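Side-chain contacts in arginine kinase (Anthopleura japonica, PDB 4RF6), which catalyses the reversible transfer of a phosphoryl group from ATP to L-arginine, yielding N-omega-phospho-L-arginine and ADP: residues A[525-530]-A[537-542]; A[568-571]-A[576-579]. One frame throughout, in Å; residues are numbered along the deposited sequence.

Overall arrangement
Both contacts involve the eight-stranded antiparallel sheet of the second repeat, at its 524-528 edge, and their centres are about 10 Å apart. Contact 2 (568-571 with 576-579) is a buried beta hairpin, held by paired backbone hydrogen bonds and by apolar side chains on both sides of the sheet. Contact 1 (525-530 with 537-542) is only partly buried: there the outermost strand meets helix 534-542 through side chains, with a lysine and a tentative bridging water among its members. Strands 524-528 and 568-572 are neighbours, and backbone pairing between Tyr527 and Ile569 joins the two contacts. Lys539 of contact 1 also makes a weak hydrogen bond to His571 of contact 2.

Contact 1. Residues A[525-530]-A[537-542]; sequences QYYPLT and RQKLVN
Tyr527, on the outermost strand of the sheet, reaches across to Leu540 and Lys539 of helix 534-542 and carries most of this contact, which joins strand to helix in the C-terminal catalytic domain of the second phosphagen kinase repeat. Its CG stands anti to the carbonyl carbon (chi1 -58°), which points the ring at Leu540 and Lys539. At the root, CB lies 4.1 Å from CD1 of Leu540. Further out, ring atom CD2 meets the other methyl of the same leucine, CD2, at 4.0 Å. A branched leucine suits this place because its two methyls can follow the tyrosine from CB onto the ring; Leu540 is buried and also rests on Met532. Beyond it the partner changes: CZ lies 4.1 Å from CE of Lys539, and at the tip OH approaches the same CE to 3.5 Å. The lysine runs across the tyrosine at about a right angle. Its chain leaves the helix extended, then bends at its last two torsions (chi3 135°, chi4 27°), which brings CE beside the phenol and carries NZ on to a weak hydrogen bond with NE2 of His571 on the adjacent strand.

At the other end of the contact a water forms a tentative link. It is modelled as donating to the carbonyl O of Leu529 at 2.5 Å, a doubtfully short distance, and accepts a weak bond from NH1 of Arg537 at 3.1 Å.

Strand and helix therefore meet mainly by van der Waals packing, graded along one residue: hydrocarbon against hydrocarbon near the backbone, and a polar tip beside the end of a lysine.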
loop_
_atom_site.group_PDB
_atom_site.type_symbol
_atom_site.label_atom_id
_atom_site.label_comp_id
_atom_site.label_asym_id
_atom_site.label_seq_id
_atom_site.Cartn_x
_atom_site.Cartn_y
_atom_site.Cartn_z
ATOM N N GLN A 525 -18.912 -3.218 -13.713
ATOM C CA GLN A 525 -17.460 -3.300 -13.743
ATOM C C GLN A 525 -16.818 -2.817 -12.445
ATOM O O GLN A 525 -17.378 -1.985 -11.720
ATOM C CB GLN A 525 -16.917 -2.500 -14.923
ATOM C CG GLN A 525 -17.356 -1.060 -14.908
ATOM C CD GLN A 525 -18.419 -0.760 -15.941
ATOM O OE1 GLN A 525 -19.002 -1.670 -16.538
ATOM N NE2 GLN A 525 -18.676 0.525 -16.166
ATOM N N TYR A 526 -15.634 -3.352 -12.166
ATOM C CA TYR A 526 -14.909 -3.035 -10.953
ATOM C C TYR A 526 -13.785 -2.038 -11.236
ATOM O O TYR A 526 -13.189 -2.051 -12.312
ATOM C CB TYR A 526 -14.346 -4.322 -10.352
ATOM C CG TYR A 526 -13.532 -4.098 -9.111
ATOM C CD1 TYR A 526 -14.130 -3.661 -7.941
ATOM C CD2 TYR A 526 -12.165 -4.327 -9.110
ATOM C CE1 TYR A 526 -13.385 -3.452 -6.802
ATOM C CE2 TYR A 526 -11.411 -4.125 -7.980
ATOM C CZ TYR A 526 -12.027 -3.687 -6.830
ATOM O OH TYR A 526 -11.282 -3.486 -5.698
ATOM N N TYR A 527 -13.512 -1.168 -10.270
ATOM C CA TYR A 527 -12.435 -0.200 -10.393
ATOM C C TYR A 527 -11.616 -0.172 -9.113
ATOM O O TYR A 527 -11.992 0.495 -8.146
ATOM C CB TYR A 527 -12.993 1.197 -10.653
ATOM C CG TYR A 527 -13.850 1.318 -11.888
ATOM C CD1 TYR A 527 -13.277 1.361 -13.149
ATOM C CD2 TYR A 527 -15.233 1.418 -11.789
ATOM C CE1 TYR A 527 -14.053 1.484 -14.283
ATOM C CE2 TYR A 527 -16.022 1.541 -12.918
ATOM C CZ TYR A 527 -15.421 1.576 -14.162
ATOM O OH TYR A 527 -16.194 1.701 -15.295
ATOM N N PRO A 528 -10.489 -0.898 -9.100
ATOM C CA PRO A 528 -9.619 -0.847 -7.923
ATOM C C PRO A 528 -9.039 0.551 -7.784
ATOM O O PRO A 528 -8.799 1.212 -8.798
ATOM C CB PRO A 528 -8.508 -1.840 -8.266
ATOM C CG PRO A 528 -8.494 -1.899 -9.771
ATOM C CD PRO A 528 -9.930 -1.737 -10.179
ATOM N N LEU A 529 -8.836 1.003 -6.552
ATOM C CA LEU A 529 -8.183 2.289 -6.316
ATOM C C LEU A 529 -6.705 2.219 -6.657
ATOM O O LEU A 529 -6.133 3.180 -7.180
ATOM C CB LEU A 529 -8.361 2.735 -4.860
ATOM C CG LEU A 529 -9.433 3.791 -4.605
ATOM C CD1 LEU A 529 -10.728 3.395 -5.280
ATOM C CD2 LEU A 529 -9.653 3.995 -3.118
ATOM N N THR A 530 -6.096 1.075 -6.356
ATOM C CA THR A 530 -4.680 0.859 -6.627
ATOM C C THR A 530 -4.433 0.938 -8.117
ATOM O O THR A 530 -4.984 0.151 -8.888
ATOM C CB THR A 530 -4.200 -0.512 -6.122
ATOM O OG1 THR A 530 -4.370 -0.586 -4.700
ATOM C CG2 THR A 530 -2.732 -0.722 -6.458
ATOM N N ARG A 537 -10.759 8.013 -12.550
ATOM C CA ARG A 537 -11.061 8.739 -11.328
ATOM C C ARG A 537 -12.078 9.834 -11.594
ATOM O O ARG A 537 -13.168 9.825 -11.024
ATOM C CB ARG A 537 -9.785 9.344 -10.747
ATOM C CG ARG A 537 -9.996 10.138 -9.467
ATOM C CD ARG A 537 -8.751 10.087 -8.606
ATOM N NE ARG A 537 -7.577 9.780 -9.419
ATOM C CZ ARG A 537 -6.631 8.908 -9.081
ATOM N NH1 ARG A 537 -6.706 8.252 -7.931
ATOM N NH2 ARG A 537 -5.605 8.694 -9.895
ATOM N N GLN A 538 -11.719 10.763 -12.477
ATOM C CA GLN A 538 -12.578 11.892 -12.817
ATOM C C GLN A 538 -14.002 11.451 -13.140
ATOM O O GLN A 538 -14.974 12.047 -12.672
ATOM C CB GLN A 538 -11.996 12.653 -14.008
ATOM C CG GLN A 538 -12.697 13.974 -14.255
ATOM C CD GLN A 538 -12.725 14.841 -13.008
ATOM O OE1 GLN A 538 -11.693 15.352 -12.575
ATOM N NE2 GLN A 538 -13.905 14.993 -12.413
ATOM N N LYS A 539 -14.107 10.397 -13.941
ATOM C CA LYS A 539 -15.392 9.812 -14.293
ATOM C C LYS A 539 -16.163 9.385 -13.046
ATOM O O LYS A 539 -17.358 9.672 -12.909
ATOM C CB LYS A 539 -15.180 8.623 -15.234
ATOM C CG LYS A 539 -16.311 7.609 -15.237
ATOM C CD LYS A 539 -16.145 6.564 -16.335
ATOM C CE LYS A 539 -16.431 5.170 -15.797
ATOM N NZ LYS A 539 -17.377 5.209 -14.641
ATOM N N LEU A 540 -15.467 8.713 -12.131
ATOM C CA LEU A 540 -16.074 8.256 -10.884
ATOM C C LEU A 540 -16.494 9.423 -9.990
ATOM O O LEU A 540 -17.565 9.381 -9.380
ATOM C CB LEU A 540 -15.129 7.309 -10.139
ATOM C CG LEU A 540 -14.938 5.955 -10.820
ATOM C CD1 LEU A 540 -13.804 5.173 -10.178
ATOM C CD2 LEU A 540 -16.229 5.154 -10.782
ATOM N N VAL A 541 -15.659 10.460 -9.919
ATOM C CA VAL A 541 -15.985 11.654 -9.135
ATOM C C VAL A 541 -17.257 12.314 -9.666
ATOM O O VAL A 541 -18.116 12.748 -8.895
ATOM C CB VAL A 541 -14.854 12.705 -9.156
ATOM C CG1 VAL A 541 -15.119 13.781 -8.112
ATOM C CG2 VAL A 541 -13.504 12.063 -8.900
ATOM N N ASN A 542 -17.366 12.386 -10.989
ATOM C CA ASN A 542 -18.515 13.010 -11.631
ATOM C C ASN A 542 -19.834 12.296 -11.327
ATOM O O ASN A 542 -20.884 12.931 -11.246
ATOM C CB ASN A 542 -18.295 13.112 -13.145
ATOM C CG ASN A 542 -17.177 14.076 -13.513
ATOM O OD1 ASN A 542 -16.752 14.901 -12.701
ATOM N ND2 ASN A 542 -16.703 13.983 -14.751
HETATM O O HOH W 1 -6.119 5.587 -6.367
#

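Contact 2. Residues A[568-571]-A[576-579]; sequences GIFH and TFLV
The rings of Phe570 and Phe577 meet rim to rim: CE1 of Phe570 comes in the plane of the Phe577 ring, at its edge, 3.8 Å from CD2, and that CD2 in turn lies at the in-plane edge of Phe570. Val579 comes up obliquely to the Phe570 ring, and the two side chains start out as neighbours, CB to CB 4.2 Å. The setting is an antiparallel beta hairpin, strands 568-572 and 577-581, in the C-terminal catalytic domain of the second phosphagen kinase repeat. Asn572, at the end of the first strand, bonds through its side chain to N of Phe577 and OG1 of Thr576. Both phenylalanines have CG anti to the backbone N (chi1 174° and -180°), a posture that lets rings from diagonal positions on adjoining strands converge. Large flat apolar groups suit this side of the sheet, where helix 501-516 covers Phe570 and Val579 through Leu515, and Ala608 of helix 598-616 meets Phe577.

Phe570 and Val579 form a hydrogen-bonded pair, with N of Phe570 giving to O of Val579 at 3.0 Å and N of Val579 returning to O of Phe570 at 2.8 Å. Both bonds are nearly straight.

On the reverse side, His571 and Leu578 are the non-hydrogen-bonded pair. The imidazole turns away from the leucine to meet the ring of Phe545, leaving its CB to pack on CD1 of Leu578 at 3.8 Å. That methyl also touches CG2 of Ile569 at 3.9 Å, so it meets two side chains of the facing strand, and it lies 3.3 Å from the carbonyl O of Phe570.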
loop_
_atom_site.group_PDB
_atom_site.type_symbol
_atom_site.label_atom_id
_atom_site.label_comp_id
_atom_site.label_asym_id
_atom_site.label_seq_id
_atom_site.Cartn_x
_atom_site.Cartn_y
_atom_site.Cartn_z
ATOM N N GLY A 568 -11.598 -0.773 -3.590
ATOM C CA GLY A 568 -12.121 -0.600 -4.931
ATOM C C GLY A 568 -13.591 -0.234 -5.015
ATOM O O GLY A 568 -14.304 -0.188 -4.007
ATOM N N ILE A 569 -14.041 0.019 -6.241
ATOM C CA ILE A 569 -15.397 0.487 -6.502
ATOM C C ILE A 569 -16.042 -0.309 -7.635
ATOM O O ILE A 569 -15.434 -0.519 -8.687
ATOM C CB ILE A 569 -15.398 1.981 -6.886
ATOM C CG1 ILE A 569 -14.811 2.820 -5.750
ATOM C CG2 ILE A 569 -16.805 2.445 -7.241
ATOM C CD1 ILE A 569 -14.391 4.219 -6.151
ATOM N N PHE A 570 -17.275 -0.751 -7.411
ATOM C CA PHE A 570 -18.052 -1.432 -8.432
ATOM C C PHE A 570 -19.367 -0.685 -8.613
ATOM O O PHE A 570 -19.970 -0.231 -7.634
ATOM C CB PHE A 570 -18.321 -2.873 -7.998
ATOM C CG PHE A 570 -19.250 -3.631 -8.913
ATOM C CD1 PHE A 570 -20.632 -3.576 -8.734
ATOM C CD2 PHE A 570 -18.743 -4.426 -9.932
ATOM C CE1 PHE A 570 -21.486 -4.277 -9.569
ATOM C CE2 PHE A 570 -19.592 -5.133 -10.771
ATOM C CZ PHE A 570 -20.965 -5.060 -10.586
ATOM N N HIS A 571 -19.822 -0.557 -9.855
ATOM C CA HIS A 571 -21.160 -0.024 -10.095
ATOM C C HIS A 571 -21.774 -0.652 -11.338
ATOM O O HIS A 571 -21.056 -1.021 -12.268
ATOM C CB HIS A 571 -21.133 1.505 -10.204
ATOM C CG HIS A 571 -20.550 2.014 -11.484
ATOM N ND1 HIS A 571 -21.246 2.000 -12.675
ATOM C CD2 HIS A 571 -19.343 2.562 -11.761
ATOM C CE1 HIS A 571 -20.490 2.511 -13.631
ATOM N NE2 HIS A 571 -19.331 2.860 -13.103
ATOM N N THR A 576 -27.598 2.326 -10.902
ATOM C CA THR A 576 -28.570 2.184 -9.823
ATOM C C THR A 576 -28.048 1.256 -8.728
ATOM O O THR A 576 -28.761 0.949 -7.772
ATOM C CB THR A 576 -29.868 1.564 -10.332
ATOM O OG1 THR A 576 -29.556 0.337 -10.998
ATOM C CG2 THR A 576 -30.576 2.500 -11.297
ATOM N N PHE A 577 -26.810 0.796 -8.878
ATOM C CA PHE A 577 -26.217 -0.121 -7.916
ATOM C C PHE A 577 -24.728 0.175 -7.746
ATOM O O PHE A 577 -23.976 0.223 -8.724
ATOM C CB PHE A 577 -26.431 -1.571 -8.357
ATOM C CG PHE A 577 -25.849 -2.584 -7.414
ATOM C CD1 PHE A 577 -26.420 -2.794 -6.166
ATOM C CD2 PHE A 577 -24.738 -3.330 -7.776
ATOM C CE1 PHE A 577 -25.888 -3.725 -5.292
ATOM C CE2 PHE A 577 -24.198 -4.263 -6.914
ATOM C CZ PHE A 577 -24.775 -4.465 -5.668
ATOM N N LEU A 578 -24.310 0.376 -6.501
ATOM C CA LEU A 578 -22.950 0.801 -6.215
ATOM C C LEU A 578 -22.394 0.038 -5.017
ATOM O O LEU A 578 -23.083 -0.136 -4.006
ATOM C CB LEU A 578 -22.929 2.305 -5.934
ATOM C CG LEU A 578 -21.596 2.911 -5.498
ATOM C CD1 LEU A 578 -20.594 2.861 -6.646
ATOM C CD2 LEU A 578 -21.791 4.334 -5.009
ATOM N N VAL A 579 -21.155 -0.431 -5.136
ATOM C CA VAL A 579 -20.477 -1.092 -4.024
ATOM C C VAL A 579 -19.120 -0.448 -3.765
ATOM O O VAL A 579 -18.343 -0.215 -4.695
ATOM C CB VAL A 579 -20.270 -2.595 -4.285
ATOM C CG1 VAL A 579 -19.649 -3.262 -3.067
ATOM C CG2 VAL A 579 -21.586 -3.270 -4.631
#